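Local structure of probable tRNA pseudouridine synthase D (Methanosarcina mazei, 1Z2Z) at residues A[273-284]-A[360-371]. The protein probably isomerises uridine 13 of transfer RNA to pseudouridine, as a member of the TruD family of RNA-modifying enzymes. Numbering follows the deposited sequence.
Sequences YQSYIYNIILCR and VLKELGVSLEGF
Val360 fits as a knob into a hole on helix 263-287 made by Ile277, Ile280, Ile281 and Arg284, and this is the tightly packed part of the contact. Its two methyls share the work: CG1 lies 3.6 Å from Ile280 CG2, while CG2 comes equally near Ile281 CG1. With Val360 CG1 trans to the backbone N (chi1 175°), the methyl is turned to meet the Ile280 branch. One turn on, Leu364 CD2 lies 3.5 Å from Ile280 CD1, and its side chain crosses that of Ile277 obliquely, touching CG1. Ile277 reaches further along, its CD1 meeting Val366 CG2 tip to tip at 4.0 Å and lying over one face of the Tyr273 ring. Between Leu364 and Val366 the chain changes course: Gly365, at positive phi, closes helix 352-363 in a Schellman motif and lets 366-371 run on beside helix 263-287. There Phe371 receives Gln274 CG at 3.5 Å from its CE2, with Tyr273 CD2 near its CZ. With an alanine at Gln274, the CE2 and CZ atoms of Phe371 would probably lose their contact with CG, leaving the ring freer to shift. A water 3.0 Å from Tyr273 OH links it weakly to Leu364 O.

The solvent side is looser and polar. Arg284, bent at chi2 and chi3, brings NH2 to Glu363 OE1 in a 2.7 Å salt bridge, beside the Val360 knob. Far from the predicted nucleophile Asp86, this is structural packing within the TruD family region. No direct hydrogen bond joins the segments: apolar packing, aliphatic along the helix and aromatic around Phe371, makes up most of the join between helix 263-287 and the end of helix 352-363 with its following loop, and the one charge pair sits at the more exposed edge.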
loop_
_atom_site.group_PDB
_atom_site.type_symbol
_atom_site.label_atom_id
_atom_site.label_comp_id
_atom_site.label_asym_id
_atom_site.label_seq_id
_atom_site.Cartn_x
_atom_site.Cartn_y
_atom_site.Cartn_z
ATOM N N TYR A 273 7.039 -11.565 0.058
ATOM C CA TYR A 273 6.617 -12.963 0.183
ATOM C C TYR A 273 5.815 -13.184 1.439
ATOM O O TYR A 273 4.986 -14.089 1.504
ATOM C CB TYR A 273 7.823 -13.899 0.199
ATOM C CG TYR A 273 7.446 -15.367 0.228
ATOM C CD1 TYR A 273 6.571 -15.901 -0.719
ATOM C CD2 TYR A 273 7.995 -16.232 1.177
ATOM C CE1 TYR A 273 6.253 -17.259 -0.726
ATOM C CE2 TYR A 273 7.685 -17.592 1.179
ATOM C CZ TYR A 273 6.816 -18.099 0.224
ATOM O OH TYR A 273 6.510 -19.447 0.224
ATOM N N GLN A 274 6.085 -12.361 2.445
ATOM C CA GLN A 274 5.370 -12.440 3.708
ATOM C C GLN A 274 3.999 -11.839 3.533
ATOM O O GLN A 274 2.991 -12.388 3.992
ATOM C CB GLN A 274 6.112 -11.676 4.796
ATOM C CG GLN A 274 7.221 -12.475 5.418
ATOM C CD GLN A 274 7.917 -11.730 6.520
ATOM O OE1 GLN A 274 8.768 -12.289 7.203
ATOM N NE2 GLN A 274 7.567 -10.459 6.702
ATOM N N SER A 275 3.965 -10.689 2.873
ATOM C CA SER A 275 2.703 -10.016 2.626
ATOM C C SER A 275 1.841 -10.950 1.781
ATOM O O SER A 275 0.629 -11.018 1.955
ATOM C CB SER A 275 2.971 -8.688 1.919
ATOM O OG SER A 275 3.751 -7.859 2.763
ATOM N N TYR A 276 2.483 -11.687 0.885
ATOM C CA TYR A 276 1.779 -12.627 0.036
ATOM C C TYR A 276 1.044 -13.649 0.900
ATOM O O TYR A 276 -0.184 -13.789 0.835
ATOM C CB TYR A 276 2.776 -13.340 -0.853
ATOM C CG TYR A 276 2.202 -14.500 -1.611
ATOM C CD1 TYR A 276 1.294 -14.304 -2.649
ATOM C CD2 TYR A 276 2.592 -15.804 -1.313
ATOM C CE1 TYR A 276 0.800 -15.384 -3.375
ATOM C CE2 TYR A 276 2.101 -16.885 -2.031
ATOM C CZ TYR A 276 1.211 -16.670 -3.058
ATOM O OH TYR A 276 0.743 -17.754 -3.764
ATOM N N ILE A 277 1.821 -14.363 1.713
ATOM C CA ILE A 277 1.277 -15.383 2.596
ATOM C C ILE A 277 0.198 -14.780 3.486
ATOM O O ILE A 277 -0.856 -15.384 3.722
ATOM C CB ILE A 277 2.398 -15.999 3.445
ATOM C CG1 ILE A 277 3.360 -16.760 2.514
ATOM C CG2 ILE A 277 1.799 -16.895 4.524
ATOM C CD1 ILE A 277 4.731 -17.116 3.101
ATOM N N TYR A 278 0.450 -13.568 3.952
ATOM C CA TYR A 278 -0.513 -12.904 4.795
ATOM C C TYR A 278 -1.869 -12.716 4.080
ATOM O O TYR A 278 -2.929 -12.874 4.690
ATOM C CB TYR A 278 0.069 -11.572 5.272
ATOM C CG TYR A 278 -0.962 -10.643 5.822
ATOM C CD1 TYR A 278 -1.760 -9.891 4.980
ATOM C CD2 TYR A 278 -1.147 -10.515 7.184
ATOM C CE1 TYR A 278 -2.717 -9.030 5.481
ATOM C CE2 TYR A 278 -2.098 -9.655 7.699
ATOM C CZ TYR A 278 -2.878 -8.913 6.839
ATOM O OH TYR A 278 -3.803 -8.030 7.350
ATOM N N ASN A 279 -1.841 -12.388 2.792
ATOM C CA ASN A 279 -3.078 -12.199 2.028
ATOM C C ASN A 279 -3.868 -13.489 1.974
ATOM O O ASN A 279 -5.050 -13.526 2.305
ATOM C CB ASN A 279 -2.762 -11.756 0.594
ATOM C CG ASN A 279 -2.464 -10.279 0.492
ATOM O OD1 ASN A 279 -1.599 -9.865 -0.281
ATOM N ND2 ASN A 279 -3.186 -9.473 1.257
ATOM N N ILE A 280 -3.208 -14.547 1.530
ATOM C CA ILE A 280 -3.849 -15.850 1.439
ATOM C C ILE A 280 -4.563 -16.130 2.752
ATOM O O ILE A 280 -5.775 -16.357 2.772
ATOM C CB ILE A 280 -2.808 -16.935 1.197
ATOM C CG1 ILE A 280 -1.945 -16.535 -0.002
ATOM C CG2 ILE A 280 -3.480 -18.249 0.938
ATOM C CD1 ILE A 280 -0.884 -17.524 -0.328
ATOM N N ILE A 281 -3.799 -16.091 3.847
ATOM C CA ILE A 281 -4.327 -16.348 5.183
ATOM C C ILE A 281 -5.580 -15.545 5.496
ATOM O O ILE A 281 -6.570 -16.093 5.984
ATOM C CB ILE A 281 -3.272 -16.048 6.265
ATOM C CG1 ILE A 281 -2.173 -17.115 6.223
ATOM C CG2 ILE A 281 -3.932 -15.987 7.650
ATOM C CD1 ILE A 281 -0.949 -16.788 7.051
ATOM N N LEU A 282 -5.535 -14.251 5.218
ATOM C CA LEU A 282 -6.665 -13.377 5.484
ATOM C C LEU A 282 -7.921 -13.822 4.740
ATOM O O LEU A 282 -9.045 -13.625 5.218
ATOM C CB LEU A 282 -6.321 -11.952 5.080
ATOM C CG LEU A 282 -6.915 -10.898 6.011
ATOM C CD1 LEU A 282 -6.454 -9.524 5.543
ATOM C CD2 LEU A 282 -8.439 -10.988 6.038
ATOM N N CYS A 283 -7.716 -14.421 3.567
ATOM C CA CYS A 283 -8.799 -14.910 2.714
ATOM C C CYS A 283 -9.376 -16.189 3.273
ATOM O O CYS A 283 -10.576 -16.291 3.538
ATOM C CB CYS A 283 -8.269 -15.195 1.306
ATOM S SG CYS A 283 -7.796 -13.747 0.347
ATOM N N ARG A 284 -8.498 -17.174 3.425
ATOM C CA ARG A 284 -8.875 -18.474 3.956
ATOM C C ARG A 284 -9.714 -18.242 5.210
ATOM O O ARG A 284 -10.728 -18.900 5.416
ATOM C CB ARG A 284 -7.617 -19.273 4.294
ATOM C CG ARG A 284 -7.730 -20.748 4.002
ATOM C CD ARG A 284 -7.920 -21.001 2.515
ATOM N NE ARG A 284 -6.687 -20.868 1.742
ATOM C CZ ARG A 284 -6.643 -20.841 0.411
ATOM N NH1 ARG A 284 -7.766 -20.931 -0.292
ATOM N NH2 ARG A 284 -5.480 -20.731 -0.224
ATOM N N VAL A 360 -2.312 -22.698 5.541
ATOM C CA VAL A 360 -1.798 -21.902 4.435
ATOM C C VAL A 360 -0.311 -22.191 4.283
ATOM O O VAL A 360 0.209 -22.282 3.173
ATOM C CB VAL A 360 -2.007 -20.387 4.668
ATOM C CG1 VAL A 360 -1.347 -19.597 3.552
ATOM C CG2 VAL A 360 -3.490 -20.069 4.711
ATOM N N LEU A 361 0.374 -22.345 5.408
ATOM C CA LEU A 361 1.796 -22.633 5.377
ATOM C C LEU A 361 1.996 -24.043 4.857
ATOM O O LEU A 361 3.026 -24.347 4.265
ATOM C CB LEU A 361 2.378 -22.528 6.779
ATOM C CG LEU A 361 1.860 -21.321 7.563
ATOM C CD1 LEU A 361 2.343 -21.421 9.006
ATOM C CD2 LEU A 361 2.318 -20.027 6.911
ATOM N N LYS A 362 0.998 -24.896 5.075
ATOM C CA LYS A 362 1.071 -26.288 4.648
ATOM C C LYS A 362 1.008 -26.442 3.130
ATOM O O LYS A 362 1.966 -26.912 2.512
ATOM C CB LYS A 362 -0.055 -27.095 5.301
ATOM C CG LYS A 362 0.115 -28.608 5.205
ATOM C CD LYS A 362 -1.021 -29.326 5.911
ATOM C CE LYS A 362 -0.864 -30.837 5.853
ATOM N NZ LYS A 362 -2.025 -31.516 6.512
ATOM N N GLU A 363 -0.115 -26.051 2.530
ATOM C CA GLU A 363 -0.279 -26.162 1.083
ATOM C C GLU A 363 0.806 -25.386 0.345
ATOM O O GLU A 363 1.254 -25.785 -0.733
ATOM C CB GLU A 363 -1.656 -25.647 0.643
ATOM C CG GLU A 363 -1.880 -24.152 0.827
ATOM C CD GLU A 363 -3.162 -23.654 0.157
ATOM O OE1 GLU A 363 -3.543 -22.478 0.369
ATOM O OE2 GLU A 363 -3.789 -24.438 -0.591
ATOM N N LEU A 364 1.234 -24.280 0.936
ATOM C CA LEU A 364 2.254 -23.452 0.321
ATOM C C LEU A 364 3.642 -24.047 0.509
ATOM O O LEU A 364 4.621 -23.556 -0.057
ATOM C CB LEU A 364 2.190 -22.045 0.911
ATOM C CG LEU A 364 1.952 -20.896 -0.074
ATOM C CD1 LEU A 364 0.751 -21.183 -0.969
ATOM C CD2 LEU A 364 1.739 -19.618 0.720
ATOM N N GLY A 365 3.717 -25.116 1.296
ATOM C CA GLY A 365 4.992 -25.766 1.546
ATOM C C GLY A 365 5.992 -24.825 2.186
ATOM O O GLY A 365 7.197 -24.966 1.994
ATOM N N VAL A 366 5.481 -23.861 2.946
ATOM C CA VAL A 366 6.320 -22.882 3.628
ATOM C C VAL A 366 6.971 -23.502 4.851
ATOM O O VAL A 366 6.368 -24.342 5.522
ATOM C CB VAL A 366 5.501 -21.681 4.113
ATOM C CG1 VAL A 366 6.429 -20.628 4.704
ATOM C CG2 VAL A 366 4.694 -21.119 2.969
ATOM N N SER A 367 8.196 -23.065 5.144
ATOM C CA SER A 367 8.964 -23.553 6.290
ATOM C C SER A 367 9.503 -22.398 7.139
ATOM O O SER A 367 10.296 -21.589 6.659
ATOM C CB SER A 367 10.137 -24.410 5.800
ATOM O OG SER A 367 10.963 -23.681 4.907
ATOM N N LEU A 368 9.076 -22.325 8.397
ATOM C CA LEU A 368 9.531 -21.270 9.306
ATOM C C LEU A 368 11.061 -21.233 9.410
ATOM O O LEU A 368 11.664 -20.164 9.533
ATOM C CB LEU A 368 8.931 -21.476 10.707
ATOM C CG LEU A 368 7.408 -21.392 10.908
ATOM C CD1 LEU A 368 6.926 -19.979 10.624
ATOM C CD2 LEU A 368 6.704 -22.401 10.006
ATOM N N GLU A 369 11.676 -22.412 9.356
ATOM C CA GLU A 369 13.128 -22.566 9.441
ATOM C C GLU A 369 13.764 -22.057 8.155
ATOM O O GLU A 369 14.987 -21.967 8.042
ATOM C CB GLU A 369 13.469 -24.046 9.629
ATOM C CG GLU A 369 12.607 -24.727 10.685
ATOM C CD GLU A 369 12.476 -26.225 10.469
ATOM O OE1 GLU A 369 12.068 -26.637 9.355
ATOM O OE2 GLU A 369 12.764 -26.991 11.420
ATOM N N GLY A 370 12.915 -21.731 7.188
ATOM C CA GLY A 370 13.389 -21.241 5.909
ATOM C C GLY A 370 13.571 -19.735 5.858
ATOM O O GLY A 370 14.299 -19.236 4.998
ATOM N N PHE A 371 12.914 -19.014 6.769
ATOM C CA PHE A 371 13.016 -17.556 6.814
ATOM C C PHE A 371 14.322 -17.076 7.423
ATOM O O PHE A 371 14.394 -15.982 7.986
ATOM C CB PHE A 371 11.850 -16.934 7.590
ATOM C CG PHE A 371 10.650 -16.634 6.738
ATOM C CD1 PHE A 371 9.617 -17.559 6.606
ATOM C CD2 PHE A 371 10.552 -15.421 6.063
ATOM C CE1 PHE A 371 8.504 -17.286 5.808
ATOM C CE2 PHE A 371 9.448 -15.138 5.264
ATOM C CZ PHE A 371 8.418 -16.073 5.139
HETATM O O HOH W 1 4.797 -20.674 -1.924
#